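Local coordinates for protein putative oxidoreductase molybdopterin-binding subunit (PDB 4ZOH) that probably catalyses a molybdenum-dependent hydroxylation or oxidation, as the large, pterin cytosine dinucleotide-binding subunit of an enzyme of the xanthine dehydrogenase and aldehyde oxidase family, at residues A[48-57]-A[78-86]; A[570-578]-A[681-689]. All coordinates share one frame; numbering follows the deposited sequence.

Overall arrangement
From the N terminus, contact 1 closes first: segment 48-57 turns into the short outermost strand 54-56, and after 20 residues, mostly loop, the chain comes back as strand 79-85 and pairs with it. This happens in the a/b hammerhead part of the subunit. Contact 2 opens only much later. Strand 568-577 passes through its four-stranded sheet, some hundred residues follow, including strand 583-593 and helix 600-619, and helix 673-688 then lies down against that strand near the C terminus. The two loops run in series, neither enclosing nor crossing the other, and their centres lie about 50 Å apart.

Contact 1 of 2, residues A[48-57]-A[78-86]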
# COMPACT_ATOMS: atom_id res chain seq x y z
N VAL A 48 17.31 27.33 -15.39
CA VAL A 48 16.58 26.18 -15.83
C VAL A 48 15.21 26.66 -16.22
O VAL A 48 14.56 27.33 -15.44
CB VAL A 48 16.38 25.12 -14.70
CG1 VAL A 48 15.93 23.85 -15.34
CG2 VAL A 48 17.63 24.89 -13.89
N LYS A 49 14.79 26.31 -17.43
CA LYS A 49 13.46 26.66 -17.89
C LYS A 49 12.41 25.75 -17.21
O LYS A 49 12.38 24.51 -17.47
CB LYS A 49 13.37 26.50 -19.39
CG LYS A 49 12.12 27.18 -19.90
CD LYS A 49 12.06 27.16 -21.40
CE LYS A 49 10.85 27.95 -21.87
NZ LYS A 49 10.24 27.20 -22.98
N LYS A 50 11.60 26.36 -16.33
CA LYS A 50 10.42 25.71 -15.70
C LYS A 50 9.42 25.49 -16.83
O LYS A 50 9.22 26.37 -17.67
CB LYS A 50 9.88 26.55 -14.53
CG LYS A 50 8.63 26.04 -13.82
CD LYS A 50 8.50 26.81 -12.50
CE LYS A 50 7.13 26.70 -11.84
NZ LYS A 50 6.88 25.36 -11.25
N GLU A 51 8.90 24.26 -16.88
CA GLU A 51 8.04 23.73 -17.99
C GLU A 51 7.12 22.65 -17.45
O GLU A 51 7.23 22.27 -16.29
CB GLU A 51 8.86 23.21 -19.15
CG GLU A 51 9.65 24.30 -19.85
CD GLU A 51 10.04 23.93 -21.26
OE1 GLU A 51 11.25 23.88 -21.56
OE2 GLU A 51 9.13 23.68 -22.08
N GLU A 52 6.15 22.20 -18.26
CA GLU A 52 5.19 21.23 -17.80
C GLU A 52 5.91 19.91 -17.38
O GLU A 52 6.57 19.28 -18.21
CB GLU A 52 4.19 20.96 -18.90
CG GLU A 52 3.04 20.07 -18.48
CD GLU A 52 1.92 20.13 -19.49
OE1 GLU A 52 1.82 19.20 -20.34
OE2 GLU A 52 1.19 21.14 -19.47
N GLY A 53 5.81 19.54 -16.10
CA GLY A 53 6.42 18.32 -15.57
C GLY A 53 7.85 18.59 -15.13
O GLY A 53 8.52 17.66 -14.68
N ILE A 54 8.28 19.87 -15.20
CA ILE A 54 9.66 20.30 -14.88
C ILE A 54 9.63 21.35 -13.83
O ILE A 54 9.04 22.42 -14.01
CB ILE A 54 10.45 20.70 -16.15
CG1 ILE A 54 10.56 19.49 -17.10
CG2 ILE A 54 11.85 21.16 -15.78
CD1 ILE A 54 10.87 19.86 -18.53
N PHE A 55 10.19 21.01 -12.67
CA PHE A 55 10.28 21.87 -11.49
C PHE A 55 11.74 22.28 -11.25
O PHE A 55 12.67 21.60 -11.73
CB PHE A 55 9.64 21.20 -10.22
CG PHE A 55 8.18 20.85 -10.42
CD1 PHE A 55 7.17 21.71 -9.94
CD2 PHE A 55 7.81 19.74 -11.21
CE1 PHE A 55 5.83 21.42 -10.18
CE2 PHE A 55 6.49 19.45 -11.46
CZ PHE A 55 5.50 20.29 -10.97
N THR A 56 11.95 23.37 -10.52
CA THR A 56 13.33 23.81 -10.36
C THR A 56 13.54 24.07 -8.90
O THR A 56 12.60 23.95 -8.11
CB THR A 56 13.62 25.14 -11.14
OG1 THR A 56 12.91 26.17 -10.48
CG2 THR A 56 13.15 25.04 -12.58
N GLY A 57 14.74 24.50 -8.54
CA GLY A 57 15.02 24.78 -7.16
C GLY A 57 14.13 25.85 -6.60
O GLY A 57 13.95 25.90 -5.38
N GLN A 78 24.91 17.47 -8.29
CA GLN A 78 23.93 18.23 -7.52
C GLN A 78 22.60 18.30 -8.27
O GLN A 78 22.59 18.53 -9.48
CB GLN A 78 24.39 19.62 -7.13
CG GLN A 78 23.52 20.26 -6.01
CD GLN A 78 24.02 21.67 -5.73
OE1 GLN A 78 24.72 22.20 -6.56
NE2 GLN A 78 23.72 22.23 -4.55
N PRO A 79 21.49 18.04 -7.56
CA PRO A 79 20.19 18.31 -8.20
C PRO A 79 19.96 19.82 -8.54
O PRO A 79 20.13 20.75 -7.68
CB PRO A 79 19.16 17.83 -7.13
CG PRO A 79 19.93 17.02 -6.15
CD PRO A 79 21.35 17.55 -6.16
N ILE A 80 19.60 20.03 -9.79
CA ILE A 80 19.33 21.37 -10.31
C ILE A 80 17.91 21.54 -10.87
O ILE A 80 17.44 22.67 -11.09
CB ILE A 80 20.44 21.82 -11.33
CG1 ILE A 80 20.53 20.86 -12.50
CG2 ILE A 80 21.74 21.95 -10.56
CD1 ILE A 80 21.42 21.35 -13.66
N ALA A 81 17.21 20.41 -11.05
CA ALA A 81 15.84 20.40 -11.56
C ALA A 81 15.18 19.07 -11.18
O ALA A 81 15.90 18.06 -10.93
CB ALA A 81 15.86 20.54 -13.09
N ILE A 82 13.84 19.04 -11.18
CA ILE A 82 13.06 17.83 -10.82
C ILE A 82 12.04 17.59 -11.93
O ILE A 82 11.29 18.52 -12.27
CB ILE A 82 12.29 17.96 -9.50
CG1 ILE A 82 13.12 18.55 -8.37
CG2 ILE A 82 11.72 16.60 -9.12
CD1 ILE A 82 12.87 20.01 -8.09
N VAL A 83 12.02 16.38 -12.52
CA VAL A 83 11.01 16.08 -13.46
C VAL A 83 10.03 15.10 -12.83
O VAL A 83 10.43 14.26 -11.95
CB VAL A 83 11.53 15.58 -14.79
CG1 VAL A 83 12.63 16.53 -15.37
CG2 VAL A 83 12.02 14.13 -14.76
N ILE A 84 8.76 15.18 -13.29
CA ILE A 84 7.66 14.27 -12.86
C ILE A 84 6.98 13.61 -14.07
O ILE A 84 6.66 14.27 -15.07
CB ILE A 84 6.66 14.97 -11.95
CG1 ILE A 84 7.43 15.83 -10.93
CG2 ILE A 84 5.68 13.93 -11.31
CD1 ILE A 84 6.84 16.06 -9.57
N ALA A 85 6.84 12.28 -14.04
CA ALA A 85 6.16 11.63 -15.15
C ALA A 85 5.34 10.42 -14.66
O ALA A 85 5.36 10.06 -13.47
CB ALA A 85 7.16 11.23 -16.25
N LYS A 86 4.65 9.79 -15.59
CA LYS A 86 3.75 8.69 -15.33
C LYS A 86 4.48 7.50 -14.81
O LYS A 86 3.89 6.76 -14.05
CB LYS A 86 3.04 8.33 -16.63
CG LYS A 86 2.31 7.00 -16.74
CD LYS A 86 2.27 6.48 -18.19
CE LYS A 86 0.97 5.77 -18.50
NZ LYS A 86 0.45 6.02 -19.88
O HOH W 1 16.99 24.87 -10.09
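This antiparallel strand pair of the a/b hammerhead region borders a mixed sheet that the hammerhead strands share with later ones, and Phe-55 and Ile-82 form its hydrogen-bonded pair. Phe-55 N gives a nearly straight bond of 2.8 Å to Ile-82 O (173° at the hydrogen), while Ile-82 N returns 2.9 Å to Phe-55 O from above that carbonyl's plane. A third bond, Ile-84 N to Gly-53 O at 2.9 Å, lies in the carbonyl plane and ties in the type II turn from Glu-51 to Ile-54, where Gly-53 takes the positive phi. Beyond the pairing a water bridges Gly-57 N and Ile-80 O. On one face, Ile-54 and Val-83 lie side by side, CG1 to CG1 at 4.0 Å, and Val-48 CG1 reaches Ala-81 CB at the same distance. The other face belongs to Phe-55. With CG swung beside its own backbone N (chi1 -59°), the ring puts CE2 3.8 Å from Ile-84 CG1, crossing that side chain at a slant, while Phe-55 CB packs on Ile-82 CD1 at 4.0 Å. Leu-231 and Met-234 of helix 223-235 also touch the Phe-55 side chain. With an alanine here the ring's contacts would go, and a gap would probably open between Ile-84 CG1 and Leu-231 and Met-234. On its far side strand 79-85 pairs with strand 32-38, where Ile-80 and Ala-81 both face Val-37 in a classic beta bulge. Val-83 packs on Leu-94 and Ile-95 of helix 88-95, Phe-55 and Ile-82 on helix 223-235: a sheet border with a helix on each face, consistent with the a/b hammerhead.

Contact 2 of 2, residues A[570-578]-A[681-689]; sequences VHLALVKVD and TIINAVEQC
Ala-573, Val-575 and Val-577 of the strand pack on the helix segment by apolar contact: Ala-573 CB meets Ile-682 CD1 at 3.6 Å, and further along the strand Val-575 straddles Ala-685, whose CB lies 3.7 Å from CG1 and 3.9 Å from CG2. Val-577 finishes the row, its CG2 4.2 Å from Cys-689 CB. Contacts with the strand backbone come next. Thr-681 lays its methyl on the peptide joining Leu-572 to Ala-573, CG2 being 3.5 Å from Ala-573 N. Because that methyl is anti to the threonine's own N (chi1 -61° for OG1), OG1 is turned the other way, to 3.5 Å from His-571 CB, and is hydrogen-bonded with Ser-409 OG and with Ala-677 O. The imidazole of His-571 leads away from the helix to Tyr-588 and Asp-592. Covalent linkage comes last: Cys-689 SG forms a disulfide with Cys-405 of the neighbouring strand 405-412, tying the far end of segment 681-689 to the same sheet. The short axes pass 7.6 Å apart at 39°, consistent with small alanines, Ala-573 and Ala-685, facing each other. It is helix-on-sheet packing of an alpha/beta layer, joining a strand of the molybdopterin cofactor-binding domain to helix 673-688.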
# COMPACT_ATOMS: atom_id res chain seq x y z
N VAL A 570 42.50 -6.29 18.92
CA VAL A 570 43.68 -6.43 18.07
C VAL A 570 43.30 -7.38 16.90
O VAL A 570 42.63 -8.39 17.13
CB VAL A 570 44.94 -6.90 18.90
CG1 VAL A 570 44.61 -8.14 19.75
CG2 VAL A 570 46.10 -7.25 17.98
N HIS A 571 43.73 -7.04 15.67
CA HIS A 571 43.35 -7.76 14.50
C HIS A 571 44.66 -8.04 13.83
O HIS A 571 45.62 -7.31 14.06
CB HIS A 571 42.41 -6.94 13.55
CG HIS A 571 41.00 -6.79 14.07
ND1 HIS A 571 39.89 -6.69 13.24
CD2 HIS A 571 40.52 -6.73 15.34
CE1 HIS A 571 38.80 -6.66 13.99
NE2 HIS A 571 39.14 -6.62 15.26
N LEU A 572 44.68 -9.10 13.02
CA LEU A 572 45.89 -9.62 12.44
C LEU A 572 45.56 -10.21 11.09
O LEU A 572 44.51 -10.80 10.93
CB LEU A 572 46.40 -10.75 13.35
CG LEU A 572 46.71 -10.41 14.77
CD1 LEU A 572 45.65 -10.98 15.63
CD2 LEU A 572 48.02 -11.10 15.15
N ALA A 573 46.43 -10.01 10.12
CA ALA A 573 46.22 -10.59 8.81
C ALA A 573 47.52 -11.18 8.29
O ALA A 573 48.58 -10.71 8.66
CB ALA A 573 45.72 -9.55 7.85
N LEU A 574 47.40 -12.16 7.40
CA LEU A 574 48.53 -12.79 6.73
C LEU A 574 48.21 -12.64 5.30
O LEU A 574 47.13 -13.08 4.86
CB LEU A 574 48.64 -14.32 7.09
CG LEU A 574 49.81 -15.14 6.43
CD1 LEU A 574 51.11 -14.85 7.15
CD2 LEU A 574 49.58 -16.66 6.52
N VAL A 575 49.13 -12.10 4.54
CA VAL A 575 48.80 -11.85 3.12
C VAL A 575 49.93 -12.34 2.27
O VAL A 575 51.02 -12.53 2.80
CB VAL A 575 48.64 -10.31 2.82
CG1 VAL A 575 47.58 -9.64 3.71
CG2 VAL A 575 49.96 -9.53 2.90
N LYS A 576 49.71 -12.38 0.96
CA LYS A 576 50.71 -12.66 -0.05
C LYS A 576 50.49 -11.71 -1.21
O LYS A 576 49.36 -11.30 -1.46
CB LYS A 576 50.54 -14.10 -0.58
CG LYS A 576 51.11 -15.17 0.34
CD LYS A 576 51.48 -16.40 -0.49
CE LYS A 576 52.79 -16.19 -1.26
NZ LYS A 576 54.03 -16.38 -0.41
N VAL A 577 51.55 -11.33 -1.91
CA VAL A 577 51.43 -10.48 -3.08
C VAL A 577 52.05 -11.29 -4.17
O VAL A 577 53.03 -11.95 -3.90
CB VAL A 577 52.21 -9.14 -2.89
CG1 VAL A 577 52.10 -8.25 -4.10
CG2 VAL A 577 51.68 -8.40 -1.68
N ASP A 578 51.51 -11.29 -5.38
CA ASP A 578 52.04 -12.13 -6.44
C ASP A 578 52.77 -11.27 -7.41
O ASP A 578 52.94 -10.07 -7.16
CB ASP A 578 50.99 -13.06 -7.10
CG ASP A 578 50.01 -12.35 -7.99
OD1 ASP A 578 48.97 -12.96 -8.28
OD2 ASP A 578 50.21 -11.19 -8.43
N THR A 681 45.26 -2.91 9.58
CA THR A 681 45.73 -4.33 9.68
C THR A 681 46.27 -4.80 8.36
O THR A 681 47.43 -5.27 8.26
CB THR A 681 44.65 -5.29 10.17
OG1 THR A 681 44.25 -4.86 11.47
CG2 THR A 681 45.26 -6.77 10.38
N ILE A 682 45.46 -4.59 7.33
CA ILE A 682 45.77 -5.07 5.97
C ILE A 682 46.93 -4.29 5.34
O ILE A 682 47.81 -4.87 4.67
CB ILE A 682 44.51 -5.09 5.05
CG1 ILE A 682 43.45 -6.15 5.52
CG2 ILE A 682 44.95 -5.26 3.62
CD1 ILE A 682 43.97 -7.57 5.45
N ILE A 683 46.88 -2.95 5.49
CA ILE A 683 47.98 -2.14 4.99
C ILE A 683 49.32 -2.54 5.73
O ILE A 683 50.34 -2.62 5.08
CB ILE A 683 47.74 -0.60 5.07
CG1 ILE A 683 46.50 -0.18 4.22
CG2 ILE A 683 49.05 0.09 4.56
CD1 ILE A 683 46.72 -0.39 2.70
N ASN A 684 49.29 -2.73 7.04
CA ASN A 684 50.53 -3.11 7.75
C ASN A 684 51.08 -4.42 7.19
O ASN A 684 52.28 -4.50 6.85
CB ASN A 684 50.31 -3.16 9.25
CG ASN A 684 50.18 -1.76 9.85
OD1 ASN A 684 50.32 -0.80 9.10
ND2 ASN A 684 49.88 -1.64 11.19
N ALA A 685 50.18 -5.39 6.98
CA ALA A 685 50.51 -6.67 6.33
C ALA A 685 51.16 -6.48 5.01
O ALA A 685 52.26 -7.06 4.81
CB ALA A 685 49.33 -7.63 6.24
N VAL A 686 50.55 -5.70 4.11
CA VAL A 686 51.09 -5.57 2.76
C VAL A 686 52.46 -4.89 2.81
O VAL A 686 53.35 -5.14 1.96
CB VAL A 686 50.18 -4.76 1.84
CG1 VAL A 686 50.78 -4.60 0.43
CG2 VAL A 686 48.84 -5.46 1.65
N GLU A 687 52.62 -4.00 3.80
CA GLU A 687 53.81 -3.20 3.87
C GLU A 687 54.98 -4.11 4.22
O GLU A 687 56.03 -3.97 3.61
CB GLU A 687 53.67 -2.10 4.91
CG GLU A 687 54.91 -1.22 4.99
CD GLU A 687 54.68 0.02 5.87
OE1 GLU A 687 54.37 -0.13 7.06
OE2 GLU A 687 54.77 1.12 5.32
N GLN A 688 54.76 -5.01 5.20
CA GLN A 688 55.71 -6.09 5.53
C GLN A 688 56.16 -6.86 4.31
O GLN A 688 57.33 -7.10 4.20
CB GLN A 688 55.18 -7.01 6.62
CG GLN A 688 55.05 -6.31 7.95
CD GLN A 688 56.37 -5.70 8.31
OE1 GLN A 688 57.38 -6.42 8.49
NE2 GLN A 688 56.41 -4.35 8.35
N CYS A 689 55.27 -7.16 3.37
CA CYS A 689 55.67 -7.82 2.09
C CYS A 689 56.40 -6.96 1.07
O CYS A 689 56.88 -7.50 0.10
CB CYS A 689 54.48 -8.64 1.42
SG CYS A 689 54.40 -10.44 1.84